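Local coordinates for molybdate-binding protein MolA (Haemophilus influenzae, PDB 3PSH) that binds molybdate and tungstate, but not sulfate or phosphate, as the periplasmic solute-binding component of the low-affinity molybdate importer MolBCA, at residues K50-N55 with K276-P281; V237-D242 with E290-K295; T186-A189 with T195-S198; A135-L140 with E284-G289; K54-V57 with E62-N65. All coordinates share one frame; numbering follows the deposited sequence.

Contact 1 of 5, residues K50-N55 with K276-P281; sequences KQLGKN and KAWGYP. With MOO (molybdate ion), chain B.
The indole of W278 meets Q51 and L52 beside the molybdate, in the cleft between the two alpha/beta lobes of a class III periplasmic binding protein; helix 48-52 belongs to one lobe and the loop 276-281 to the other. K276 comes first, its CD lying 3.5 Å from the plane of the W278 ring while its NZ forms a salt bridge with E284. At A277 the chain makes an inverse gamma turn, closed by a weak bond from W278 N to K276 O. In W278 the first torsion (chi1 -80°) sets CG opposite the carbonyl carbon, and the indole reaches across to helix 48-52. On the ring face away from K276 sits molybdate O4, 3.8 Å above the plane and near the rim. L52 arrives at the edge, with CD2 4.0 Å from W278 CH2, and the two side chains cross at about a right angle. Q51 O approaches obliquely, 3.7 Å from W278 CZ2, and also accepts a hydrogen bond from R243, which makes a cation-pi contact with the indole. The following two backbone amides grip the anion. G279 N donates to molybdate O1 over 2.8 Å in an almost straight bond (176°), whereas Y280 N reaches molybdate O3 at 3.0 Å with a more bent one (142°). The edge of the Y280 ring also faces this oxygen, with CD2 3.1 Å from molybdate O3.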
# COMPACT_ATOMS: atom_id res chain seq x y z
N LYS A 50 -8.62 -8.73 -6.25
CA LYS A 50 -8.09 -7.75 -7.25
C LYS A 50 -7.05 -6.79 -6.62
O LYS A 50 -5.90 -6.61 -7.17
CB LYS A 50 -9.17 -6.99 -7.98
CG LYS A 50 -8.57 -6.00 -8.89
CD LYS A 50 -9.58 -5.64 -9.98
CE LYS A 50 -8.93 -4.89 -11.12
NZ LYS A 50 -9.07 -3.50 -10.63
N GLN A 51 -7.40 -6.26 -5.45
CA GLN A 51 -6.56 -5.24 -4.86
C GLN A 51 -5.32 -5.77 -4.17
O GLN A 51 -4.28 -5.06 -4.08
CB GLN A 51 -7.46 -4.47 -3.82
CG GLN A 51 -8.52 -3.58 -4.50
CD GLN A 51 -7.94 -2.52 -5.44
OE1 GLN A 51 -6.89 -1.95 -5.22
NE2 GLN A 51 -8.65 -2.29 -6.58
N LEU A 52 -5.40 -7.02 -3.63
CA LEU A 52 -4.24 -7.68 -3.02
C LEU A 52 -3.43 -8.57 -3.97
O LEU A 52 -2.31 -8.98 -3.59
CB LEU A 52 -4.58 -8.46 -1.70
CG LEU A 52 -5.13 -7.54 -0.59
CD1 LEU A 52 -5.64 -8.40 0.59
CD2 LEU A 52 -3.97 -6.74 0.07
N GLY A 53 -3.96 -8.86 -5.14
CA GLY A 53 -3.33 -9.77 -6.01
C GLY A 53 -3.81 -11.21 -5.91
O GLY A 53 -4.10 -11.70 -4.85
N LYS A 54 -3.76 -11.94 -7.02
CA LYS A 54 -4.32 -13.28 -6.99
C LYS A 54 -3.58 -14.22 -6.04
O LYS A 54 -4.15 -15.29 -5.64
CB LYS A 54 -4.40 -13.85 -8.43
CG LYS A 54 -3.05 -14.48 -8.86
CD LYS A 54 -3.02 -14.81 -10.37
CE LYS A 54 -1.61 -15.17 -10.78
NZ LYS A 54 -1.14 -16.40 -10.01
N ASN A 55 -2.32 -13.95 -5.66
CA ASN A 55 -1.60 -14.89 -4.81
C ASN A 55 -1.72 -14.55 -3.31
O ASN A 55 -1.17 -15.31 -2.47
CB ASN A 55 -0.13 -15.00 -5.20
CG ASN A 55 0.03 -15.45 -6.67
OD1 ASN A 55 -0.57 -16.44 -7.06
ND2 ASN A 55 0.86 -14.74 -7.44
N LYS A 276 5.51 -3.19 -2.78
CA LYS A 276 4.29 -2.47 -3.19
C LYS A 276 4.50 -0.96 -3.43
O LYS A 276 4.54 -0.16 -2.49
CB LYS A 276 3.22 -2.68 -2.12
CG LYS A 276 3.03 -4.15 -1.90
CD LYS A 276 1.88 -4.33 -0.82
CE LYS A 276 1.24 -5.77 -0.90
NZ LYS A 276 2.22 -6.75 -0.37
N ALA A 277 4.66 -0.61 -4.70
CA ALA A 277 4.72 0.84 -4.96
C ALA A 277 3.34 1.41 -5.15
O ALA A 277 3.03 1.99 -6.16
CB ALA A 277 5.62 1.16 -6.15
N TRP A 278 2.63 1.35 -4.04
CA TRP A 278 1.20 1.59 -4.11
C TRP A 278 0.97 3.06 -3.71
O TRP A 278 1.86 3.78 -3.28
CB TRP A 278 0.55 0.72 -3.02
CG TRP A 278 0.39 -0.67 -3.39
CD1 TRP A 278 0.88 -1.32 -4.58
CD2 TRP A 278 -0.32 -1.67 -2.65
NE1 TRP A 278 0.49 -2.65 -4.56
CE2 TRP A 278 -0.28 -2.86 -3.42
CE3 TRP A 278 -1.07 -1.64 -1.44
CZ2 TRP A 278 -0.93 -4.05 -2.97
CZ3 TRP A 278 -1.76 -2.81 -1.05
CH2 TRP A 278 -1.62 -4.01 -1.76
N GLY A 279 -0.25 3.53 -3.88
CA GLY A 279 -0.51 4.92 -3.47
C GLY A 279 -0.46 5.10 -1.96
O GLY A 279 -0.22 6.20 -1.49
N TYR A 280 -0.62 4.01 -1.22
CA TYR A 280 -0.48 3.95 0.26
C TYR A 280 0.80 3.15 0.67
O TYR A 280 1.02 2.04 0.12
CB TYR A 280 -1.72 3.19 0.91
CG TYR A 280 -3.02 3.97 0.85
CD1 TYR A 280 -3.66 4.44 2.02
CD2 TYR A 280 -3.64 4.18 -0.38
CE1 TYR A 280 -4.89 5.17 1.95
CE2 TYR A 280 -4.82 4.92 -0.47
CZ TYR A 280 -5.45 5.36 0.71
OH TYR A 280 -6.65 6.09 0.54
N PRO A 281 1.49 3.55 1.78
CA PRO A 281 2.66 2.83 2.23
C PRO A 281 2.21 1.53 2.97
O PRO A 281 1.23 1.56 3.73
CB PRO A 281 3.26 3.79 3.21
CG PRO A 281 2.02 4.54 3.93
CD PRO A 281 1.18 4.74 2.66
MO MOO B . -3.35 1.68 -3.55
O1 MOO B . -2.32 1.91 -4.87
O2 MOO B . -4.62 2.84 -3.51
O3 MOO B . -2.47 1.84 -2.10
O4 MOO B . -3.82 0.05 -3.60

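Contact 2 of 5, residues V237-D242 with E290-K295; sequences VILVQD and EVWLAK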
# COMPACT_ATOMS: atom_id res chain seq x y z
N VAL A 237 13.12 3.48 -16.85
CA VAL A 237 12.74 2.22 -16.18
C VAL A 237 11.19 2.27 -16.05
O VAL A 237 10.64 3.29 -15.66
CB VAL A 237 13.34 2.15 -14.82
CG1 VAL A 237 12.82 0.91 -14.14
CG2 VAL A 237 14.88 1.98 -14.88
N ILE A 238 10.55 1.17 -16.38
CA ILE A 238 9.10 1.00 -16.13
C ILE A 238 8.88 -0.09 -15.12
O ILE A 238 9.48 -1.13 -15.21
CB ILE A 238 8.25 0.82 -17.42
CG1 ILE A 238 8.19 2.08 -18.24
CG2 ILE A 238 6.80 0.34 -17.16
CD1 ILE A 238 7.68 1.76 -19.76
N LEU A 239 8.04 0.20 -14.10
CA LEU A 239 7.74 -0.76 -13.04
C LEU A 239 6.26 -1.09 -13.14
O LEU A 239 5.46 -0.23 -13.60
CB LEU A 239 8.08 -0.18 -11.64
CG LEU A 239 9.64 0.18 -11.55
CD1 LEU A 239 9.85 0.84 -10.27
CD2 LEU A 239 10.52 -1.18 -11.60
N VAL A 240 6.00 -2.36 -12.83
CA VAL A 240 4.63 -2.87 -12.80
C VAL A 240 4.42 -3.52 -11.42
O VAL A 240 5.26 -4.19 -10.88
CB VAL A 240 4.35 -3.88 -13.94
CG1 VAL A 240 2.94 -4.53 -13.84
CG2 VAL A 240 4.42 -3.15 -15.32
N GLN A 241 3.24 -3.26 -10.86
CA GLN A 241 2.88 -3.85 -9.56
C GLN A 241 2.62 -5.32 -9.71
O GLN A 241 1.93 -5.68 -10.70
CB GLN A 241 1.59 -3.16 -9.06
CG GLN A 241 1.86 -1.65 -8.70
CD GLN A 241 0.63 -0.83 -8.27
OE1 GLN A 241 -0.56 -1.29 -8.43
NE2 GLN A 241 0.89 0.36 -7.71
N ASP A 242 3.07 -6.13 -8.73
CA ASP A 242 2.93 -7.59 -8.77
C ASP A 242 1.47 -8.05 -8.92
O ASP A 242 1.20 -9.09 -9.60
CB ASP A 242 3.49 -8.23 -7.50
CG ASP A 242 3.54 -9.75 -7.59
OD1 ASP A 242 4.16 -10.27 -8.58
OD2 ASP A 242 3.02 -10.42 -6.68
N GLU A 290 11.75 -1.16 -0.84
CA GLU A 290 12.71 -0.10 -1.19
C GLU A 290 14.13 -0.68 -1.33
O GLU A 290 14.89 -0.28 -2.21
CB GLU A 290 12.73 0.98 -0.12
CG GLU A 290 11.40 1.73 -0.15
CD GLU A 290 11.31 2.86 0.91
OE1 GLU A 290 12.26 3.08 1.70
OE2 GLU A 290 10.16 3.48 1.00
N VAL A 291 14.42 -1.71 -0.55
CA VAL A 291 15.77 -2.37 -0.63
C VAL A 291 15.81 -3.14 -2.00
O VAL A 291 16.81 -3.01 -2.76
CB VAL A 291 16.08 -3.31 0.57
CG1 VAL A 291 17.45 -3.99 0.38
CG2 VAL A 291 16.02 -2.51 1.92
N TRP A 292 14.74 -3.90 -2.36
CA TRP A 292 14.73 -4.48 -3.72
C TRP A 292 14.98 -3.48 -4.84
O TRP A 292 15.83 -3.75 -5.75
CB TRP A 292 13.41 -5.22 -3.96
CG TRP A 292 13.39 -5.87 -5.35
CD1 TRP A 292 13.78 -7.14 -5.64
CD2 TRP A 292 12.83 -5.33 -6.54
NE1 TRP A 292 13.59 -7.41 -6.98
CE2 TRP A 292 13.00 -6.31 -7.57
CE3 TRP A 292 12.26 -4.06 -6.88
CZ2 TRP A 292 12.61 -6.04 -8.91
CZ3 TRP A 292 11.89 -3.78 -8.25
CH2 TRP A 292 12.05 -4.81 -9.23
N LEU A 293 14.27 -2.32 -4.80
CA LEU A 293 14.39 -1.42 -5.92
C LEU A 293 15.83 -0.80 -5.89
O LEU A 293 16.45 -0.58 -6.96
CB LEU A 293 13.30 -0.31 -5.84
CG LEU A 293 13.30 0.71 -6.97
CD1 LEU A 293 13.10 0.04 -8.34
CD2 LEU A 293 12.14 1.70 -6.67
N ALA A 294 16.33 -0.51 -4.67
CA ALA A 294 17.68 0.11 -4.55
C ALA A 294 18.68 -0.89 -5.15
O ALA A 294 19.55 -0.47 -5.91
CB ALA A 294 18.02 0.39 -3.12
N LYS A 295 18.56 -2.20 -4.84
CA LYS A 295 19.53 -3.17 -5.30
C LYS A 295 19.41 -3.39 -6.81
O LYS A 295 20.40 -3.74 -7.50
CB LYS A 295 19.37 -4.56 -4.59
CG LYS A 295 19.66 -4.68 -3.20
CD LYS A 295 19.57 -6.19 -2.68
CE LYS A 295 20.44 -7.32 -3.41
NZ LYS A 295 21.88 -7.31 -2.97
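At the edge of the W292 indole, close to its plane, lies L239 CD2, 4.5 Å from W292 CZ3, a loose touch that joins helix 283-297 to an inner strand of the parallel sheet in the Rossmann-like C-terminal lobe. P272 and Y274, from the loop after strand 268-270, also pack against the W292 side chain. No polar bond links the two segments: the contact is made by three apolar side chains, and the nearest CA atoms, L239 CA and L293 CA, are 9.8 Å apart. L239 and L293 both start out toward the opposing segment. With CG opposite its backbone N (chi1 -180°), L293 carries CD1 out to L239 CD1, and the two branched ends cross at a slant. The strand alternates in the usual way. L239 serves the face under helix 283-297, whereas I238 and V240 pack against helix 247-252. The L239 side chain fills the layer between the sheet and helix 283-297, where it also touches T186 and M188 of the neighbouring strand 184-188. The nearest atoms of the L239 side chain and the molybdate are about 13 Å apart. The tightest touch across the contact is between two methyls, L239 CD1 and L293 CD1, at 3.9 Å.

Contact 3 of 5, residues T186-A189 with T195-S198; sequences TYMA and TYGS. With MOO (molybdate ion), chain B.
T195 OG1 donates a hydrogen bond to M188 O over 2.7 Å, tying strand 194-196 to M188 of the inner strand 184-188 in the parallel sheet of the Rossmann-like C-terminal lobe. The donor lies in the carbonyl plane, on a lone pair, with a C=O...O angle of 145°. The same hydroxyl accepts from a water 2.8 Å from T195 OG1, and that water accepts a hydrogen bond from M188 N at 2.9 Å. One side chain therefore satisfies both the N-H and the C=O of M188, directly and through water. The torsion of T195 (chi1 -167°), with OG1 beside the carbonyl carbon, makes this double use possible.

Van der Waals contacts flank the polar pair. The Y187 ring slants across T195, with its CE1 3.5 Å from T195 OG1 and its OH against T195 CB. The apolar pair is M188 and Y196, which run side by side in the same direction; M188 CG lies 3.9 Å from Y196 CD2, approaching the ring obliquely, before the methionine chain bends at its second and third torsions toward helix 201-208.

The third interaction is with the ligand. Q241 NE2 hydrogen-bonds to the Y196 phenol, which also binds molybdate. Molybdate O1 lies at the ring edge, near its plane, and Y196 OH donates to it over 2.5 Å.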
# COMPACT_ATOMS: atom_id res chain seq x y z
N THR A 186 11.70 6.94 -13.57
CA THR A 186 11.00 5.69 -13.47
C THR A 186 9.51 5.94 -13.60
O THR A 186 9.09 7.05 -13.22
CB THR A 186 11.35 5.06 -12.09
OG1 THR A 186 12.79 4.92 -11.92
CG2 THR A 186 10.74 3.71 -11.90
N TYR A 187 8.79 4.95 -14.12
CA TYR A 187 7.37 5.15 -14.35
C TYR A 187 6.65 3.92 -13.85
O TYR A 187 7.05 2.80 -14.18
CB TYR A 187 7.15 5.26 -15.87
CG TYR A 187 5.67 5.39 -16.26
CD1 TYR A 187 5.00 6.64 -16.13
CD2 TYR A 187 4.96 4.29 -16.78
CE1 TYR A 187 3.63 6.76 -16.48
CE2 TYR A 187 3.54 4.44 -17.13
CZ TYR A 187 2.94 5.68 -16.99
OH TYR A 187 1.61 5.67 -17.30
N MET A 188 5.53 4.16 -13.15
CA MET A 188 4.70 3.08 -12.67
C MET A 188 3.51 2.87 -13.65
O MET A 188 2.64 3.69 -13.73
CB MET A 188 4.26 3.44 -11.21
CG MET A 188 3.26 2.52 -10.68
SD MET A 188 3.68 0.76 -10.69
CE MET A 188 4.97 0.77 -9.72
N ALA A 189 3.49 1.75 -14.31
CA ALA A 189 2.40 1.48 -15.30
C ALA A 189 1.36 0.51 -14.68
O ALA A 189 1.64 -0.64 -14.40
CB ALA A 189 3.04 0.83 -16.59
N THR A 195 -1.64 5.68 -13.84
CA THR A 195 -0.33 5.82 -13.11
C THR A 195 -0.56 6.57 -11.85
O THR A 195 -1.73 7.05 -11.59
CB THR A 195 0.76 6.48 -14.01
OG1 THR A 195 2.02 6.30 -13.38
CG2 THR A 195 0.58 8.02 -14.06
N TYR A 196 0.47 6.74 -11.05
CA TYR A 196 0.35 7.60 -9.83
C TYR A 196 1.21 8.79 -9.99
O TYR A 196 2.43 8.73 -10.35
CB TYR A 196 0.86 6.89 -8.57
CG TYR A 196 0.11 5.61 -8.26
CD1 TYR A 196 -0.82 5.50 -7.17
CD2 TYR A 196 0.34 4.40 -8.99
CE1 TYR A 196 -1.45 4.21 -6.83
CE2 TYR A 196 -0.34 3.21 -8.70
CZ TYR A 196 -1.28 3.09 -7.66
OH TYR A 196 -1.83 1.88 -7.35
N GLY A 197 0.65 9.92 -9.65
CA GLY A 197 1.39 11.10 -9.69
C GLY A 197 1.75 11.58 -8.26
O GLY A 197 2.01 10.77 -7.36
N SER A 198 1.68 12.89 -7.98
CA SER A 198 2.03 13.44 -6.67
C SER A 198 1.04 12.99 -5.53
O SER A 198 -0.10 12.54 -5.83
CB SER A 198 2.11 15.01 -6.67
OG SER A 198 0.76 15.48 -6.99
MO MOO B . -3.35 1.68 -3.55
O1 MOO B . -2.32 1.91 -4.87
O2 MOO B . -4.62 2.84 -3.51
O3 MOO B . -2.47 1.84 -2.10
O4 MOO B . -3.82 0.05 -3.60
O HOH W 1 4.68 6.89 -12.74

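Contact 4 of 5, residues A135-L140 with E284-G289; sequences AYNDGL and EALALG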
# COMPACT_ATOMS: atom_id res chain seq x y z
N ALA A 135 4.29 12.74 6.21
CA ALA A 135 2.90 12.42 6.35
C ALA A 135 2.76 10.92 6.22
O ALA A 135 1.99 10.31 6.98
CB ALA A 135 2.08 13.14 5.26
N TYR A 136 3.38 10.34 5.19
CA TYR A 136 3.31 8.86 5.06
C TYR A 136 4.11 8.05 6.08
O TYR A 136 3.73 6.93 6.56
CB TYR A 136 3.59 8.36 3.59
CG TYR A 136 2.43 8.77 2.64
CD1 TYR A 136 1.13 8.20 2.86
CD2 TYR A 136 2.61 9.62 1.51
CE1 TYR A 136 0.07 8.53 1.97
CE2 TYR A 136 1.53 9.92 0.63
CZ TYR A 136 0.28 9.34 0.89
OH TYR A 136 -0.78 9.65 0.11
N ASN A 137 5.30 8.56 6.45
CA ASN A 137 6.04 7.92 7.52
C ASN A 137 5.24 7.87 8.86
O ASN A 137 5.04 6.83 9.49
CB ASN A 137 7.34 8.64 7.76
CG ASN A 137 8.34 8.40 6.59
OD1 ASN A 137 8.14 7.46 5.82
ND2 ASN A 137 9.39 9.23 6.49
N ASP A 138 4.83 9.06 9.27
CA ASP A 138 4.11 9.15 10.53
C ASP A 138 2.73 8.48 10.43
O ASP A 138 2.25 7.91 11.37
CB ASP A 138 3.89 10.62 10.86
CG ASP A 138 5.19 11.34 11.33
OD1 ASP A 138 6.21 10.62 11.53
OD2 ASP A 138 5.11 12.60 11.48
N GLY A 139 2.18 8.44 9.24
CA GLY A 139 0.78 7.94 9.05
C GLY A 139 0.79 6.41 9.05
O GLY A 139 -0.19 5.80 9.57
N LEU A 140 1.90 5.79 8.56
CA LEU A 140 1.99 4.36 8.52
C LEU A 140 2.17 3.92 9.94
O LEU A 140 1.47 3.04 10.41
CB LEU A 140 3.24 3.94 7.68
CG LEU A 140 3.45 2.43 7.68
CD1 LEU A 140 2.30 1.61 7.18
CD2 LEU A 140 4.65 2.20 6.73
N GLU A 284 5.85 -3.79 4.58
CA GLU A 284 6.81 -4.60 3.77
C GLU A 284 7.38 -3.88 2.59
O GLU A 284 8.47 -4.24 2.11
CB GLU A 284 6.20 -5.95 3.31
CG GLU A 284 5.05 -5.85 2.28
CD GLU A 284 3.65 -5.51 2.80
OE1 GLU A 284 3.53 -5.02 3.95
OE2 GLU A 284 2.69 -5.74 2.02
N ALA A 285 6.63 -2.90 2.09
CA ALA A 285 7.10 -2.08 0.92
C ALA A 285 8.26 -1.25 1.36
O ALA A 285 9.22 -1.18 0.59
CB ALA A 285 6.01 -1.23 0.42
N LEU A 286 8.19 -0.62 2.55
CA LEU A 286 9.41 0.11 3.10
C LEU A 286 10.55 -0.85 3.35
O LEU A 286 11.67 -0.73 2.76
CB LEU A 286 9.08 0.87 4.43
CG LEU A 286 8.30 2.15 4.05
CD1 LEU A 286 6.84 2.06 3.47
CD2 LEU A 286 8.29 3.09 5.30
N ALA A 287 10.28 -1.87 4.17
CA ALA A 287 11.35 -2.67 4.72
C ALA A 287 12.10 -3.47 3.59
O ALA A 287 13.37 -3.51 3.49
CB ALA A 287 10.79 -3.57 5.77
N LEU A 288 11.31 -4.12 2.75
CA LEU A 288 11.83 -4.98 1.73
C LEU A 288 11.78 -4.32 0.32
O LEU A 288 12.70 -4.49 -0.53
CB LEU A 288 11.02 -6.33 1.76
CG LEU A 288 10.89 -6.99 3.15
CD1 LEU A 288 9.98 -8.27 3.02
CD2 LEU A 288 12.27 -7.41 3.71
N GLY A 289 10.66 -3.70 -0.00
CA GLY A 289 10.47 -3.20 -1.32
C GLY A 289 11.53 -2.15 -1.70
O GLY A 289 12.01 -2.19 -2.82
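In the turn of helix 283-297 that carries L286, the residue meeting L140, the carbonyl oxygen E284 O takes two backbone bonds. L288 N donates to E284 O at 2.9 Å in the ordinary alpha-helical pattern, and G289 N donates to the same oxygen at 3.1 Å across a five-residue step. The wider pi-type turn at 285-289 accounts for this sharing, and L286 lies within it. Across the interface the chemistry is apolar. L140 and L286 reach out from their helices and meet tip to tip, with L140 CD2 3.9 Å from L286 CD1 and 4.0 Å from L286 CD2, so a single methyl of L140 sits against the forked end of its partner. The first torsion of L140 (chi1 176°) turns CG away from the backbone N and extends the side chain toward L286. N137 adds a marginal touch from its amide: OD1 is 4.4 Å from L286 CD2, but its polar partner is R168, which hydrogen-bonds to it. The nearest CA atoms, N137 CA and L286 CA, are 9.6 Å apart, a spacing bridged by the leucine side chains. Helix 132-151 is the long helix that spans the two lobes in class III binding proteins, and helix 283-297 follows the molybdate-binding loop. F165 of helix 154-165 packs on both N137 and L286, Y201 of helix 201-208 packs on L286, and helix 307-319 lies against E284, A287 and L288.

Contact 5 of 5, residues K54-V57 with E62-N65; sequences KNYV and ELEN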
# COMPACT_ATOMS: atom_id res chain seq x y z
N LYS A 54 -3.76 -11.94 -7.02
CA LYS A 54 -4.32 -13.28 -6.99
C LYS A 54 -3.58 -14.22 -6.04
O LYS A 54 -4.15 -15.29 -5.64
CB LYS A 54 -4.40 -13.85 -8.43
CG LYS A 54 -3.05 -14.48 -8.86
CD LYS A 54 -3.02 -14.81 -10.37
CE LYS A 54 -1.61 -15.17 -10.78
NZ LYS A 54 -1.14 -16.40 -10.01
N ASN A 55 -2.32 -13.95 -5.66
CA ASN A 55 -1.60 -14.89 -4.81
C ASN A 55 -1.72 -14.55 -3.31
O ASN A 55 -1.17 -15.31 -2.47
CB ASN A 55 -0.13 -15.00 -5.20
CG ASN A 55 0.03 -15.45 -6.67
OD1 ASN A 55 -0.57 -16.44 -7.06
ND2 ASN A 55 0.86 -14.74 -7.44
N TYR A 56 -2.40 -13.43 -3.02
CA TYR A 56 -2.53 -13.03 -1.59
C TYR A 56 -3.11 -14.15 -0.72
O TYR A 56 -2.74 -14.34 0.44
CB TYR A 56 -3.39 -11.78 -1.41
CG TYR A 56 -3.08 -11.21 -0.04
CD1 TYR A 56 -1.93 -10.39 0.10
CD2 TYR A 56 -3.93 -11.39 1.05
CE1 TYR A 56 -1.52 -9.82 1.34
CE2 TYR A 56 -3.57 -10.87 2.27
CZ TYR A 56 -2.39 -10.06 2.44
OH TYR A 56 -2.17 -9.55 3.69
N VAL A 57 -4.04 -14.91 -1.31
CA VAL A 57 -4.82 -15.94 -0.61
C VAL A 57 -3.80 -17.01 -0.13
O VAL A 57 -4.03 -17.73 0.87
CB VAL A 57 -5.92 -16.50 -1.59
CG1 VAL A 57 -5.23 -17.36 -2.67
CG2 VAL A 57 -7.05 -17.28 -0.84
N GLU A 62 -7.51 -18.14 4.90
CA GLU A 62 -8.80 -17.90 5.59
C GLU A 62 -9.66 -16.79 4.93
O GLU A 62 -10.89 -16.70 5.16
CB GLU A 62 -8.59 -17.71 7.13
CG GLU A 62 -7.80 -16.44 7.50
CD GLU A 62 -6.22 -16.53 7.37
OE1 GLU A 62 -5.70 -17.47 6.70
OE2 GLU A 62 -5.52 -15.64 7.93
N LEU A 63 -9.02 -16.01 4.03
CA LEU A 63 -9.76 -14.99 3.31
C LEU A 63 -10.76 -15.57 2.28
O LEU A 63 -11.70 -14.91 1.91
CB LEU A 63 -8.82 -13.94 2.66
CG LEU A 63 -7.88 -13.19 3.58
CD1 LEU A 63 -7.14 -12.12 2.69
CD2 LEU A 63 -8.68 -12.53 4.71
N GLU A 64 -10.51 -16.78 1.83
CA GLU A 64 -11.23 -17.40 0.73
C GLU A 64 -12.73 -17.57 1.01
O GLU A 64 -13.54 -17.37 0.11
CB GLU A 64 -10.60 -18.73 0.44
CG GLU A 64 -11.09 -19.38 -0.89
CD GLU A 64 -10.73 -18.55 -2.12
OE1 GLU A 64 -9.57 -18.46 -2.53
OE2 GLU A 64 -11.66 -18.00 -2.68
N ASN A 65 -13.06 -17.89 2.25
CA ASN A 65 -14.49 -18.09 2.64
C ASN A 65 -15.02 -16.94 3.49
O ASN A 65 -16.12 -16.99 4.12
CB ASN A 65 -14.62 -19.41 3.40
CG ASN A 65 -14.29 -20.65 2.52
OD1 ASN A 65 -13.67 -21.59 3.01
ND2 ASN A 65 -14.71 -20.64 1.26
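Y56 and L63 meet at a slant, the leucine approaching the edge of the phenol ring close to its plane and not its face. L63 CD1 is the atom that touches, 3.7 Å from Y56 CD2 and 3.8 Å from Y56 CE2, so one methyl abuts the CD2-CE2 edge of the ring. The tyrosine is swung out with CG opposite the backbone N (chi1 -162°), and its far end is fixed by a hydrogen bond from its hydroxyl group to N30 of helix 26-34. A second pair, V57 and E64, also crosses at a slant. The two segments belong to the irregular connection between helix 48-52 and helix 77-82, which doubles back on itself through a short 3-10 segment that includes E62 and L63; the nearest CA atoms, V57 CA and L63 CA, are 6.4 Å apart. On the outer side, the E64 chain bends at its second torsion (62°) and brings its carboxylate over the valine, with OE1 3.3 Å from V57 CG2. The aliphatic root of the glutamate follows at 4.0 Å, from E64 CB to V57 CG2. The other carboxylate oxygen, OE2, forms a salt bridge with K49. W48 of helix 48-52 packs against both V57 and L63, and L29 of helix 26-34 also touches L63.

Contacts 1 to 4 are buried, whereas contact 5 lies partly at the surface and has the exposed E64 at its margin. Contacts 1 and 3 both hold the molybdate, one mainly through backbone amides and an indole, the other through a phenol. They also touch each other, M188 CE resting on A277 CB. Contacts 2 and 4 share helix 283-297 and are essentially leucine-rich packing, on the sheet in one case and on helix 132-151 in the other. Strands 184-188 and 237-240, neighbours in one sheet, join contacts 2 and 3. Contact 1 touches contact 4 through K276 and P281, while contact 5 only overlaps contact 1 in sequence, at K54 and N55, which bridge neither pair of segments.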